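Local coordinates for probable adhesion protein (PDB 6R5S) that probably serves as the periplasmic solute-binding component of a metal-uptake transporter of the ZnuA type, and binds iron(II) or manganese(II), at residues L13-S18 and H111-I116; T175-Y180 and V194-H199; Y246-I251 and A266-T271. One frame throughout, in Å; residues are numbered along the deposited sequence.

Interaction 1. Residues L13-S18 and H111-I116. With FE2 (Fe (II) ion), chain C.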
ATOM      1  N   LEU A  13      -7.203  -3.613   5.950  1.00 39.92           N
ATOM      2  CA  LEU A  13      -7.004  -3.026   4.627  1.00 38.35           C
ATOM      3  C   LEU A  13      -7.067  -4.080   3.525  1.00 43.46           C
ATOM      4  O   LEU A  13      -6.956  -5.275   3.809  1.00 44.98           O
ATOM      5  CB  LEU A  13      -5.682  -2.210   4.569  1.00 36.42           C
ATOM      6  CG  LEU A  13      -5.417  -1.212   5.723  1.00 39.36           C
ATOM      7  CD1 LEU A  13      -4.002  -0.689   5.674  1.00 38.74           C
ATOM      8  CD2 LEU A  13      -6.407  -0.059   5.717  1.00 35.91           C
ATOM      9  N   HIS A  14      -7.284  -3.635   2.272  1.00 39.90           N
ATOM     10  CA  HIS A  14      -7.411  -4.496   1.093  1.00 39.87           C
ATOM     11  C   HIS A  14      -6.190  -5.413   0.848  1.00 45.62           C
ATOM     12  O   HIS A  14      -6.441  -6.604   0.634  1.00 48.44           O
ATOM     13  CB  HIS A  14      -7.757  -3.692  -0.172  1.00 39.12           C
ATOM     14  CG  HIS A  14      -9.203  -3.306  -0.310  1.00 42.33           C
ATOM     15  ND1 HIS A  14      -9.725  -2.218   0.362  1.00 43.81           N
ATOM     16  CD2 HIS A  14     -10.160  -3.821  -1.112  1.00 44.11           C
ATOM     17  CE1 HIS A  14     -10.989  -2.136  -0.018  1.00 44.16           C
ATOM     18  NE2 HIS A  14     -11.289  -3.073  -0.909  1.00 45.05           N
ATOM     19  N   PRO A  15      -4.896  -4.947   0.899  1.00 39.34           N
ATOM     20  CA  PRO A  15      -3.762  -5.875   0.662  1.00 38.18           C
ATOM     21  C   PRO A  15      -3.660  -7.016   1.663  1.00 43.28           C
ATOM     22  O   PRO A  15      -3.154  -8.091   1.327  1.00 45.50           O
ATOM     23  CB  PRO A  15      -2.518  -4.976   0.779  1.00 38.09           C
ATOM     24  CG  PRO A  15      -2.996  -3.627   0.655  1.00 42.17           C
ATOM     25  CD  PRO A  15      -4.400  -3.578   1.146  1.00 39.28           C
ATOM     26  N   TYR A  16      -4.116  -6.778   2.898  1.00 38.11           N
ATOM     27  CA  TYR A  16      -4.078  -7.775   3.958  1.00 38.73           C
ATOM     28  C   TYR A  16      -5.093  -8.901   3.689  1.00 44.02           C
ATOM     29  O   TYR A  16      -4.843 -10.055   4.069  1.00 45.55           O
ATOM     30  CB  TYR A  16      -4.223  -7.099   5.335  1.00 39.92           C
ATOM     31  CG  TYR A  16      -3.030  -6.218   5.642  1.00 39.62           C
ATOM     32  CD1 TYR A  16      -1.854  -6.755   6.168  1.00 42.26           C
ATOM     33  CD2 TYR A  16      -3.036  -4.866   5.312  1.00 38.04           C
ATOM     34  CE1 TYR A  16      -0.737  -5.954   6.414  1.00 41.98           C
ATOM     35  CE2 TYR A  16      -1.921  -4.057   5.543  1.00 37.25           C
ATOM     36  CZ  TYR A  16      -0.775  -4.604   6.099  1.00 41.31           C
ATOM     37  OH  TYR A  16       0.315  -3.797   6.318  1.00 34.81           O
ATOM     38  N   TYR A  17      -6.189  -8.577   2.941  1.00 37.68           N
ATOM     39  CA  TYR A  17      -7.177  -9.553   2.506  1.00 37.83           C
ATOM     40  C   TYR A  17      -6.509 -10.416   1.478  1.00 41.47           C
ATOM     41  O   TYR A  17      -6.777 -11.605   1.442  1.00 43.85           O
ATOM     42  CB  TYR A  17      -8.407  -8.884   1.869  1.00 38.87           C
ATOM     43  CG  TYR A  17      -9.554  -9.848   1.666  1.00 40.79           C
ATOM     44  CD1 TYR A  17      -9.661 -10.602   0.496  1.00 43.18           C
ATOM     45  CD2 TYR A  17     -10.512 -10.037   2.657  1.00 42.85           C
ATOM     46  CE1 TYR A  17     -10.682 -11.540   0.331  1.00 46.23           C
ATOM     47  CE2 TYR A  17     -11.549 -10.961   2.497  1.00 45.71           C
ATOM     48  CZ  TYR A  17     -11.625 -11.714   1.337  1.00 51.49           C
ATOM     49  OH  TYR A  17     -12.655 -12.602   1.177  1.00 52.95           O
ATOM     50  N   SER A  18      -5.647  -9.825   0.631  1.00 36.58           N
ATOM     51  CA  SER A  18      -4.908 -10.573  -0.375  1.00 37.05           C
ATOM     52  C   SER A  18      -3.851 -11.449   0.298  1.00 41.25           C
ATOM     53  O   SER A  18      -3.814 -12.652   0.022  1.00 42.10           O
ATOM     54  CB  SER A  18      -4.294  -9.646  -1.413  1.00 39.04           C
ATOM     55  OG  SER A  18      -5.283  -9.110  -2.279  1.00 45.80           O
ATOM     56  N   HIS A 111       2.749   2.759   4.774  1.00 31.83           N
ATOM     57  CA  HIS A 111       2.471   2.117   3.487  1.00 29.45           C
ATOM     58  C   HIS A 111       3.497   1.078   3.053  1.00 33.37           C
ATOM     59  O   HIS A 111       3.916   1.064   1.884  1.00 32.25           O
ATOM     60  CB  HIS A 111       2.278   3.175   2.393  1.00 28.31           C
ATOM     61  CG  HIS A 111       1.256   4.219   2.714  1.00 30.56           C
ATOM     62  ND1 HIS A 111       1.602   5.380   3.367  1.00 32.35           N
ATOM     63  CD2 HIS A 111      -0.059   4.260   2.426  1.00 31.44           C
ATOM     64  CE1 HIS A 111       0.501   6.097   3.449  1.00 31.93           C
ATOM     65  NE2 HIS A 111      -0.528   5.463   2.894  1.00 32.14           N
ATOM     66  N   THR A 112       3.836   0.157   3.979  1.00 31.26           N
ATOM     67  CA  THR A 112       4.770  -0.974   3.756  1.00 30.93           C
ATOM     68  C   THR A 112       4.204  -1.926   2.712  1.00 33.72           C
ATOM     69  O   THR A 112       4.934  -2.354   1.847  1.00 32.46           O
ATOM     70  CB  THR A 112       5.032  -1.723   5.065  1.00 32.96           C
ATOM     71  OG1 THR A 112       3.770  -2.001   5.677  1.00 39.64           O
ATOM     72  CG2 THR A 112       5.921  -0.948   6.027  1.00 21.03           C
ATOM     73  N   PHE A 113       2.883  -2.166   2.739  1.00 31.78           N
ATOM     74  CA  PHE A 113       2.153  -2.984   1.769  1.00 32.01           C
ATOM     75  C   PHE A 113       2.295  -2.536   0.291  1.00 37.80           C
ATOM     76  O   PHE A 113       2.005  -3.341  -0.595  1.00 38.85           O
ATOM     77  CB  PHE A 113       0.670  -3.113   2.135  1.00 33.26           C
ATOM     78  CG  PHE A 113      -0.033  -1.814   2.435  1.00 32.61           C
ATOM     79  CD1 PHE A 113      -0.628  -1.079   1.420  1.00 33.01           C
ATOM     80  CD2 PHE A 113      -0.167  -1.363   3.744  1.00 32.85           C
ATOM     81  CE1 PHE A 113      -1.282   0.116   1.699  1.00 32.83           C
ATOM     82  CE2 PHE A 113      -0.826  -0.171   4.023  1.00 34.95           C
ATOM     83  CZ  PHE A 113      -1.385   0.558   2.999  1.00 32.47           C
ATOM     84  N   LEU A 114       2.745  -1.292   0.006  1.00 32.85           N
ATOM     85  CA  LEU A 114       2.940  -0.909  -1.399  1.00 31.01           C
ATOM     86  C   LEU A 114       4.418  -1.092  -1.806  1.00 35.82           C
ATOM     87  O   LEU A 114       4.972  -0.268  -2.524  1.00 35.32           O
ATOM     88  CB  LEU A 114       2.362   0.473  -1.760  1.00 29.77           C
ATOM     89  CG  LEU A 114       0.898   0.716  -1.372  1.00 34.62           C
ATOM     90  CD1 LEU A 114       0.546   2.170  -1.428  1.00 35.17           C
ATOM     91  CD2 LEU A 114      -0.085  -0.126  -2.191  1.00 36.36           C
ATOM     92  N   SER A 115       5.019  -2.241  -1.379  1.00 32.97           N
ATOM     93  CA  SER A 115       6.378  -2.719  -1.662  1.00 32.55           C
ATOM     94  C   SER A 115       6.364  -4.236  -1.689  1.00 37.71           C
ATOM     95  O   SER A 115       5.776  -4.851  -0.809  1.00 38.06           O
ATOM     96  CB  SER A 115       7.351  -2.262  -0.582  1.00 36.27           C
ATOM     97  OG  SER A 115       8.614  -2.907  -0.671  1.00 45.56           O
ATOM     98  N   ILE A 116       7.077  -4.839  -2.647  1.00 35.52           N
ATOM     99  CA  ILE A 116       7.168  -6.295  -2.822  1.00 36.09           C
ATOM    100  C   ILE A 116       7.956  -6.951  -1.687  1.00 40.44           C
ATOM    101  O   ILE A 116       7.419  -7.866  -1.062  1.00 41.16           O
ATOM    102  CB  ILE A 116       7.688  -6.684  -4.246  1.00 39.11           C
ATOM    103  CG1 ILE A 116       6.712  -6.201  -5.363  1.00 38.96           C
ATOM    104  CG2 ILE A 116       7.975  -8.183  -4.370  1.00 39.73           C
ATOM    105  CD1 ILE A 116       5.192  -6.805  -5.300  1.00 44.48           C
TER
HETATM  106 FE   FE2 C 401      -2.674   6.006   3.047  1.00 53.18          FE

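Interaction 2. Residues T175-Y180 and V194-H199. With FE2 (Fe (II) ion), chain C.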
ATOM      1  N   THR A 175       4.599  12.950  -5.382  1.00 30.58           N
ATOM      2  CA  THR A 175       3.347  12.209  -5.215  1.00 29.59           C
ATOM      3  C   THR A 175       2.388  13.061  -4.401  1.00 33.23           C
ATOM      4  O   THR A 175       2.837  13.875  -3.588  1.00 33.75           O
ATOM      5  CB  THR A 175       3.580  10.780  -4.635  1.00 38.70           C
ATOM      6  OG1 THR A 175       4.083  10.841  -3.311  1.00 44.81           O
ATOM      7  CG2 THR A 175       4.548   9.943  -5.451  1.00 37.62           C
ATOM      8  N   ILE A 176       1.073  12.909  -4.639  1.00 28.72           N
ATOM      9  CA  ILE A 176       0.024  13.605  -3.895  1.00 29.05           C
ATOM     10  C   ILE A 176      -0.034  12.970  -2.489  1.00 34.19           C
ATOM     11  O   ILE A 176       0.254  13.632  -1.502  1.00 34.11           O
ATOM     12  CB  ILE A 176      -1.321  13.483  -4.664  1.00 32.55           C
ATOM     13  CG1 ILE A 176      -1.234  14.097  -6.089  1.00 33.81           C
ATOM     14  CG2 ILE A 176      -2.513  14.015  -3.873  1.00 32.93           C
ATOM     15  CD1 ILE A 176      -0.793  15.541  -6.210  1.00 45.41           C
ATOM     16  N   HIS A 177      -0.328  11.667  -2.430  1.00 31.21           N
ATOM     17  CA  HIS A 177      -0.391  10.856  -1.210  1.00 30.29           C
ATOM     18  C   HIS A 177       1.026  10.336  -0.859  1.00 34.50           C
ATOM     19  O   HIS A 177       1.769   9.937  -1.751  1.00 34.54           O
ATOM     20  CB  HIS A 177      -1.361   9.670  -1.464  1.00 29.85           C
ATOM     21  CG  HIS A 177      -1.936   9.068  -0.224  1.00 33.01           C
ATOM     22  ND1 HIS A 177      -2.969   9.666   0.450  1.00 35.90           N
ATOM     23  CD2 HIS A 177      -1.620   7.911   0.403  1.00 33.97           C
ATOM     24  CE1 HIS A 177      -3.224   8.882   1.486  1.00 34.95           C
ATOM     25  NE2 HIS A 177      -2.448   7.809   1.491  1.00 34.04           N
ATOM     26  N   GLY A 178       1.371  10.300   0.421  1.00 32.16           N
ATOM     27  CA  GLY A 178       2.671   9.796   0.865  1.00 31.65           C
ATOM     28  C   GLY A 178       2.699   8.286   0.996  1.00 36.50           C
ATOM     29  O   GLY A 178       3.096   7.750   2.036  1.00 36.94           O
ATOM     30  N   ALA A 179       2.311   7.589  -0.081  1.00 32.74           N
ATOM     31  CA  ALA A 179       2.206   6.139  -0.119  1.00 32.14           C
ATOM     32  C   ALA A 179       3.235   5.373  -0.966  1.00 35.91           C
ATOM     33  O   ALA A 179       3.222   4.133  -0.907  1.00 37.70           O
ATOM     34  CB  ALA A 179       0.811   5.773  -0.609  1.00 33.41           C
ATOM     35  N   TYR A 180       4.084   6.052  -1.772  1.00 29.26           N
ATOM     36  CA  TYR A 180       4.901   5.332  -2.736  1.00 28.69           C
ATOM     37  C   TYR A 180       6.407   5.306  -2.461  1.00 32.82           C
ATOM     38  O   TYR A 180       7.159   4.736  -3.267  1.00 31.69           O
ATOM     39  CB  TYR A 180       4.572   5.859  -4.139  1.00 30.70           C
ATOM     40  CG  TYR A 180       3.078   5.766  -4.379  1.00 34.42           C
ATOM     41  CD1 TYR A 180       2.453   4.525  -4.528  1.00 37.59           C
ATOM     42  CD2 TYR A 180       2.266   6.896  -4.288  1.00 35.32           C
ATOM     43  CE1 TYR A 180       1.071   4.417  -4.630  1.00 40.25           C
ATOM     44  CE2 TYR A 180       0.879   6.799  -4.383  1.00 36.94           C
ATOM     45  CZ  TYR A 180       0.287   5.558  -4.560  1.00 47.09           C
ATOM     46  OH  TYR A 180      -1.070   5.437  -4.715  1.00 48.16           O
ATOM     47  N   VAL A 194       5.956  15.322  -1.371  1.00 28.02           N
ATOM     48  CA  VAL A 194       4.620  14.787  -1.136  1.00 26.72           C
ATOM     49  C   VAL A 194       3.731  16.012  -1.014  1.00 31.76           C
ATOM     50  O   VAL A 194       4.046  16.924  -0.255  1.00 33.05           O
ATOM     51  CB  VAL A 194       4.532  13.828   0.080  1.00 28.78           C
ATOM     52  CG1 VAL A 194       3.090  13.611   0.523  1.00 28.51           C
ATOM     53  CG2 VAL A 194       5.181  12.498  -0.260  1.00 26.60           C
ATOM     54  N   VAL A 195       2.667  16.071  -1.809  1.00 28.85           N
ATOM     55  CA  VAL A 195       1.750  17.225  -1.849  1.00 29.54           C
ATOM     56  C   VAL A 195       0.845  17.329  -0.575  1.00 34.60           C
ATOM     57  O   VAL A 195       0.624  18.430  -0.069  1.00 37.50           O
ATOM     58  CB  VAL A 195       0.955  17.234  -3.171  1.00 32.39           C
ATOM     59  CG1 VAL A 195      -0.037  18.393  -3.209  1.00 34.21           C
ATOM     60  CG2 VAL A 195       1.912  17.278  -4.381  1.00 30.46           C
ATOM     61  N   GLU A 196       0.411  16.208  -0.022  1.00 30.79           N
ATOM     62  CA  GLU A 196      -0.367  16.201   1.218  1.00 32.12           C
ATOM     63  C   GLU A 196       0.549  16.516   2.425  1.00 38.10           C
ATOM     64  O   GLU A 196       1.526  15.793   2.646  1.00 37.65           O
ATOM     65  CB  GLU A 196      -1.135  14.870   1.382  1.00 32.44           C
ATOM     66  CG  GLU A 196      -2.288  14.717   0.386  1.00 41.18           C
ATOM     67  CD  GLU A 196      -3.271  13.562   0.537  1.00 68.01           C
ATOM     68  OE1 GLU A 196      -3.019  12.633   1.341  1.00 47.00           O
ATOM     69  OE2 GLU A 196      -4.313  13.596  -0.161  1.00 74.36           O
ATOM     70  N   PRO A 197       0.302  17.610   3.193  1.00 36.91           N
ATOM     71  CA  PRO A 197       1.192  17.931   4.343  1.00 36.83           C
ATOM     72  C   PRO A 197       1.398  16.796   5.373  1.00 38.78           C
ATOM     73  O   PRO A 197       2.504  16.621   5.871  1.00 37.11           O
ATOM     74  CB  PRO A 197       0.532  19.165   4.968  1.00 40.83           C
ATOM     75  CG  PRO A 197      -0.887  19.161   4.460  1.00 45.37           C
ATOM     76  CD  PRO A 197      -0.796  18.592   3.084  1.00 39.82           C
ATOM     77  N   ALA A 198       0.334  16.024   5.661  1.00 35.14           N
ATOM     78  CA  ALA A 198       0.285  14.889   6.583  1.00 34.46           C
ATOM     79  C   ALA A 198      -0.549  13.800   5.919  1.00 38.75           C
ATOM     80  O   ALA A 198      -1.344  14.105   5.024  1.00 40.00           O
ATOM     81  CB  ALA A 198      -0.374  15.314   7.882  1.00 37.38           C
ATOM     82  N   HIS A 199      -0.387  12.543   6.340  1.00 33.99           N
ATOM     83  CA  HIS A 199      -1.117  11.419   5.745  1.00 33.47           C
ATOM     84  C   HIS A 199      -2.632  11.687   5.682  1.00 42.66           C
ATOM     85  O   HIS A 199      -3.198  12.083   6.686  1.00 45.56           O
ATOM     86  CB  HIS A 199      -0.805  10.146   6.531  1.00 33.12           C
ATOM     87  CG  HIS A 199      -1.376   8.885   5.973  1.00 35.71           C
ATOM     88  ND1 HIS A 199      -1.724   7.833   6.803  1.00 38.14           N
ATOM     89  CD2 HIS A 199      -1.600   8.518   4.692  1.00 36.84           C
ATOM     90  CE1 HIS A 199      -2.143   6.863   6.006  1.00 36.84           C
ATOM     91  NE2 HIS A 199      -2.082   7.221   4.730  1.00 36.45           N
TER
HETATM   92 FE   FE2 C 401      -2.674   6.006   3.047  1.00 53.18          FE

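Interaction 3. Residues Y246-I251 and A266-T271. With FE2 (Fe (II) ion), chain C.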
ATOM      1  N   TYR A 246       0.821  10.868 -13.840  1.00 39.17           N
ATOM      2  CA  TYR A 246       0.694   9.396 -13.821  1.00 37.46           C
ATOM      3  C   TYR A 246      -0.044   9.013 -12.538  1.00 40.73           C
ATOM      4  O   TYR A 246       0.131   9.664 -11.510  1.00 39.89           O
ATOM      5  CB  TYR A 246       2.047   8.696 -13.834  1.00 37.03           C
ATOM      6  CG  TYR A 246       2.919   9.053 -15.007  1.00 39.01           C
ATOM      7  CD1 TYR A 246       2.843   8.339 -16.200  1.00 40.85           C
ATOM      8  CD2 TYR A 246       3.857  10.076 -14.917  1.00 39.96           C
ATOM      9  CE1 TYR A 246       3.662   8.651 -17.281  1.00 39.76           C
ATOM     10  CE2 TYR A 246       4.666  10.409 -15.998  1.00 42.05           C
ATOM     11  CZ  TYR A 246       4.569   9.689 -17.173  1.00 47.46           C
ATOM     12  OH  TYR A 246       5.395   9.998 -18.216  1.00 54.29           O
ATOM     13  N   SER A 247      -0.869   7.969 -12.595  1.00 37.28           N
ATOM     14  CA  SER A 247      -1.694   7.564 -11.465  1.00 35.60           C
ATOM     15  C   SER A 247      -1.293   6.251 -10.867  1.00 36.33           C
ATOM     16  O   SER A 247      -0.931   5.319 -11.586  1.00 38.36           O
ATOM     17  CB  SER A 247      -3.165   7.528 -11.872  1.00 41.38           C
ATOM     18  OG  SER A 247      -3.664   8.812 -12.212  1.00 52.96           O
ATOM     19  N   LEU A 248      -1.380   6.151  -9.551  1.00 28.89           N
ATOM     20  CA  LEU A 248      -1.030   4.918  -8.869  1.00 27.28           C
ATOM     21  C   LEU A 248      -2.150   4.484  -7.954  1.00 36.28           C
ATOM     22  O   LEU A 248      -3.043   5.275  -7.642  1.00 37.86           O
ATOM     23  CB  LEU A 248       0.312   5.052  -8.125  1.00 25.46           C
ATOM     24  CG  LEU A 248       1.587   5.109  -8.993  1.00 28.35           C
ATOM     25  CD1 LEU A 248       2.790   5.341  -8.166  1.00 27.00           C
ATOM     26  CD2 LEU A 248       1.783   3.841  -9.736  1.00 29.51           C
ATOM     27  N   SER A 249      -2.156   3.195  -7.586  1.00 34.49           N
ATOM     28  CA  SER A 249      -3.205   2.653  -6.743  1.00 34.60           C
ATOM     29  C   SER A 249      -2.706   2.349  -5.349  1.00 40.10           C
ATOM     30  O   SER A 249      -1.716   1.633  -5.174  1.00 40.46           O
ATOM     31  CB  SER A 249      -3.808   1.405  -7.369  1.00 37.03           C
ATOM     32  OG  SER A 249      -4.712   0.806  -6.459  1.00 42.27           O
ATOM     33  N   HIS A 250      -3.438   2.864  -4.352  1.00 35.40           N
ATOM     34  CA  HIS A 250      -3.194   2.633  -2.932  1.00 33.17           C
ATOM     35  C   HIS A 250      -3.685   1.202  -2.576  1.00 39.90           C
ATOM     36  O   HIS A 250      -3.324   0.690  -1.521  1.00 40.75           O
ATOM     37  CB  HIS A 250      -3.976   3.701  -2.143  1.00 32.91           C
ATOM     38  CG  HIS A 250      -3.596   3.875  -0.703  1.00 35.35           C
ATOM     39  ND1 HIS A 250      -3.712   2.843   0.211  1.00 37.13           N
ATOM     40  CD2 HIS A 250      -3.232   4.994  -0.043  1.00 36.82           C
ATOM     41  CE1 HIS A 250      -3.388   3.355   1.383  1.00 36.39           C
ATOM     42  NE2 HIS A 250      -3.097   4.647   1.283  1.00 36.68           N
ATOM     43  N   ILE A 251      -4.487   0.548  -3.470  1.00 37.85           N
ATOM     44  CA  ILE A 251      -5.096  -0.799  -3.303  1.00 38.31           C
ATOM     45  C   ILE A 251      -6.057  -0.699  -2.114  1.00 42.81           C
ATOM     46  O   ILE A 251      -5.785  -1.246  -1.052  1.00 43.14           O
ATOM     47  CB  ILE A 251      -4.042  -1.982  -3.222  1.00 40.97           C
ATOM     48  CG1 ILE A 251      -2.903  -1.816  -4.281  1.00 40.62           C
ATOM     49  CG2 ILE A 251      -4.731  -3.355  -3.338  1.00 42.67           C
ATOM     50  CD1 ILE A 251      -1.761  -2.750  -4.227  1.00 45.32           C
ATOM     51  N   ALA A 266       0.979  -4.935 -10.008  1.00 33.38           N
ATOM     52  CA  ALA A 266       1.635  -5.089 -11.322  1.00 33.83           C
ATOM     53  C   ALA A 266       1.437  -3.853 -12.215  1.00 38.84           C
ATOM     54  O   ALA A 266       2.334  -3.521 -12.999  1.00 38.67           O
ATOM     55  CB  ALA A 266       1.101  -6.319 -12.028  1.00 36.27           C
ATOM     56  N   ARG A 267       0.261  -3.174 -12.072  1.00 34.72           N
ATOM     57  CA  ARG A 267      -0.104  -1.965 -12.805  1.00 34.63           C
ATOM     58  C   ARG A 267       0.766  -0.809 -12.316  1.00 38.56           C
ATOM     59  O   ARG A 267       1.222   0.008 -13.124  1.00 39.73           O
ATOM     60  CB  ARG A 267      -1.611  -1.619 -12.652  1.00 36.30           C
ATOM     61  CG  ARG A 267      -2.581  -2.811 -12.672  1.00 50.82           C
ATOM     62  CD  ARG A 267      -3.945  -2.476 -13.277  1.00 64.05           C
ATOM     63  NE  ARG A 267      -5.062  -3.039 -12.500  1.00 79.18           N
ATOM     64  CZ  ARG A 267      -5.578  -4.257 -12.670  1.00 97.44           C
ATOM     65  NH1 ARG A 267      -5.082  -5.076 -13.593  1.00 87.27           N
ATOM     66  NH2 ARG A 267      -6.591  -4.668 -11.914  1.00 82.12           N
ATOM     67  N   ASN A 268       0.996  -0.740 -10.985  1.00 33.67           N
ATOM     68  CA  ASN A 268       1.812   0.294 -10.336  1.00 31.43           C
ATOM     69  C   ASN A 268       3.245   0.174 -10.790  1.00 36.20           C
ATOM     70  O   ASN A 268       3.895   1.177 -11.070  1.00 36.42           O
ATOM     71  CB  ASN A 268       1.753   0.171  -8.816  1.00 23.73           C
ATOM     72  CG  ASN A 268       0.456   0.589  -8.184  1.00 40.14           C
ATOM     73  OD1 ASN A 268       0.266   0.414  -6.977  1.00 33.41           O
ATOM     74  ND2 ASN A 268      -0.469   1.142  -8.964  1.00 33.40           N
ATOM     75  N   LEU A 269       3.730  -1.059 -10.887  1.00 32.20           N
ATOM     76  CA  LEU A 269       5.091  -1.291 -11.323  1.00 31.85           C
ATOM     77  C   LEU A 269       5.274  -0.921 -12.791  1.00 37.90           C
ATOM     78  O   LEU A 269       6.308  -0.368 -13.135  1.00 38.09           O
ATOM     79  CB  LEU A 269       5.555  -2.725 -10.990  1.00 31.62           C
ATOM     80  CG  LEU A 269       5.732  -3.032  -9.492  1.00 33.35           C
ATOM     81  CD1 LEU A 269       6.136  -4.432  -9.264  1.00 32.70           C
ATOM     82  CD2 LEU A 269       6.791  -2.168  -8.877  1.00 37.15           C
ATOM     83  N   ASP A 270       4.250  -1.124 -13.633  1.00 35.95           N
ATOM     84  CA  ASP A 270       4.390  -0.754 -15.035  1.00 37.36           C
ATOM     85  C   ASP A 270       4.147   0.760 -15.270  1.00 39.47           C
ATOM     86  O   ASP A 270       4.747   1.308 -16.195  1.00 39.06           O
ATOM     87  CB  ASP A 270       3.569  -1.660 -15.965  1.00 42.01           C
ATOM     88  CG  ASP A 270       4.276  -3.004 -16.212  1.00 65.68           C
ATOM     89  OD1 ASP A 270       4.232  -3.878 -15.308  1.00 67.34           O
ATOM     90  OD2 ASP A 270       4.896  -3.170 -17.307  1.00 73.56           O
ATOM     91  N   THR A 271       3.371   1.451 -14.387  1.00 33.97           N
ATOM     92  CA  THR A 271       3.148   2.910 -14.453  1.00 32.47           C
ATOM     93  C   THR A 271       4.491   3.613 -14.213  1.00 33.72           C
ATOM     94  O   THR A 271       4.812   4.567 -14.919  1.00 34.39           O
ATOM     95  CB  THR A 271       2.080   3.352 -13.426  1.00 39.60           C
ATOM     96  OG1 THR A 271       0.817   2.722 -13.710  1.00 40.45           O
ATOM     97  CG2 THR A 271       1.916   4.884 -13.354  1.00 34.29           C
TER
HETATM   98 FE   FE2 C 401      -2.674   6.006   3.047  1.00 53.18          FE

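Interaction 1. Residues L13-S18 and H111-I116
Pro15 and Phe113 mark the closest approach of the two backbones, their CA atoms 6.7 Å apart where the first turn of helix 14-24 faces the irregular loop 111-115. Phe113 carries nearly all of the contact. Its CG lies between the backbone N and the carbonyl carbon (chi1 50°), a torsion that sends the ring out from the loop toward the helix start, and three side chains receive it. Pro15 lies against the near end of the ring, its CG 3.6 Å from Phe113 CD1 and its CB close to the phenylalanine CB. Leu13 reaches the far end at about a right angle, with CD1 3.6 Å from Phe113 CE2. Tyr16 comes from a third direction: its OH sits at the edge of the phenylalanine, near the ring plane, 3.6 Å from CD2. The two aromatic planes are inclined by 74° with centroids 5.8 Å apart. The contact is mainly apolar, and the buried tyrosine hydroxyl is hydrogen-bonded to Gln122 of helix 116-133. Two residues before Phe113, His111 turns the other way and places NE2 2.2 Å from the iron, while its CA lies over one face of the phenylalanine ring, toward the rim. The same short loop therefore places an aromatic side chain beside the metal ligands His66 and His250 and supplies a ligand itself. Ser115 caps the N-terminus of helix 116-133, which follows directly, and the Phe113 carbonyl accepts a hydrogen bond from Tyr261 of helix 260-279, the helix that Pro15 and Ile116 also touch.

Interaction 2. Residues T175-Y180 and V194-H199
Two of the metal-binding histidines, His177 and His199, come from loops that leave neighbouring parallel strands at their C-terminal ends, and this contact joins those loops. Thr175 and Val194 form a parallel beta bridge. Just beyond it, Val195 N donates to Thr175 O (2.8 Å) and Glu196 N to Ile176 O (3.0 Å), both lying in the plane of the accepting carbonyl, so the pairing runs on into the loops. Ile176 and Val195 lie side by side and point the same way, with CD1 of the isoleucine 3.7 Å from CG2 of the valine. The Thr175 hydroxyl, held beside its own backbone by a chi1 of 66°, donates from above the carbonyl plane to His177 O, at the start of the inverse gamma turn centred on Gly178. His177 meets Glu196 on one side and the iron on the other. Its ND1 makes a weak, bent hydrogen bond of 3.1 Å to Glu196 OE1, the ring and carboxylate planes standing 70° apart; this probably steadies the ring and would favour a proton on ND1, leaving NE2 for the metal. That NE2 is 2.4 Å from the iron. His199, its CG anti to the backbone N (chi1 -175°), extends to the same ion, and His177 NE2 lies at the edge of its ring, near the plane. Around this pair, strand 222-226 flanks Thr175 and Ile176 on the sheet, while helices 205-217 and 234-241 cover Val195, the latter reaching Ile176 as well.

Interaction 3. Residues Y246-I251 and A266-T271
Leu248, Asn268 and Thr271 form the tight part of the contact between the last strand of the C-terminal sheet and the long helix 260-279. Strand 246-248 and helix 266-271 run nearly antiparallel, at 154°, with their axes 8.4 Å apart at the closest point. Leu248 packs across Asn268 and Thr271, three residues apart on the helix: its CD2 lies 3.6 Å from Asn268 CA and 3.7 Å from Thr271 CB. The threonine methyl adds to this packing, its CG2 3.4 Å from Ser247 O and 3.8 Å from Tyr246 CB. Its orientation is set from within the helix. With OG1 beside the backbone N (chi1 -62°), the hydroxyl turns back to donate to Arg267 O (2.8 Å), which also accepts from Thr271 N on the other face of its carbonyl plane; CG2, anti to the backbone N, faces the strand. Nearer the metal, the buried side chain of Asn268 lies along the backbone of Ser249, where the chain is leaving the strand. Ser249 OG accepts from Ile251 N in an ST turn at the bend where His250 points away from the helix, its NE2 2.3 Å from the iron. The contact opens toward solvent on the side of Ser247 and Thr271, both partly exposed. Arg267 is exposed beyond them, and its side chain comes no nearer than 6.5 Å to segment 246-251. In the fold, the Tyr246 hydroxyl is hydrogen-bonded to Glu278 of the same long helix. Leu248 and Thr271 also touch Phe224 of strand 222-226, which pairs with strand 244-248, while on another side of the helix Leu269 packs against helix 138-160.

The three contacts converge on one iron(II) ion: interaction 1 supplies His111, interaction 2 His177 and His199, and interaction 3 His250, with His41 and His66 completing six histidine ligands. Their centres are 13 to 17 Å apart, yet the metal-binding nitrogens almost meet; His111 NE2 is 3.0 Å from His199 NE2 and 3.1 Å from His250 NE2. Leu114 also touches both other contacts, its CD1 3.4 Å from Ala179 O and its CD2 3.4 Å from His250 O. Interactions 2 and 3 involve the two outermost strands of the same parallel sheet, whereas interaction 1 starts beyond a strand of the other sheet, so the ion is held between two lobes, as in related solute-binding proteins.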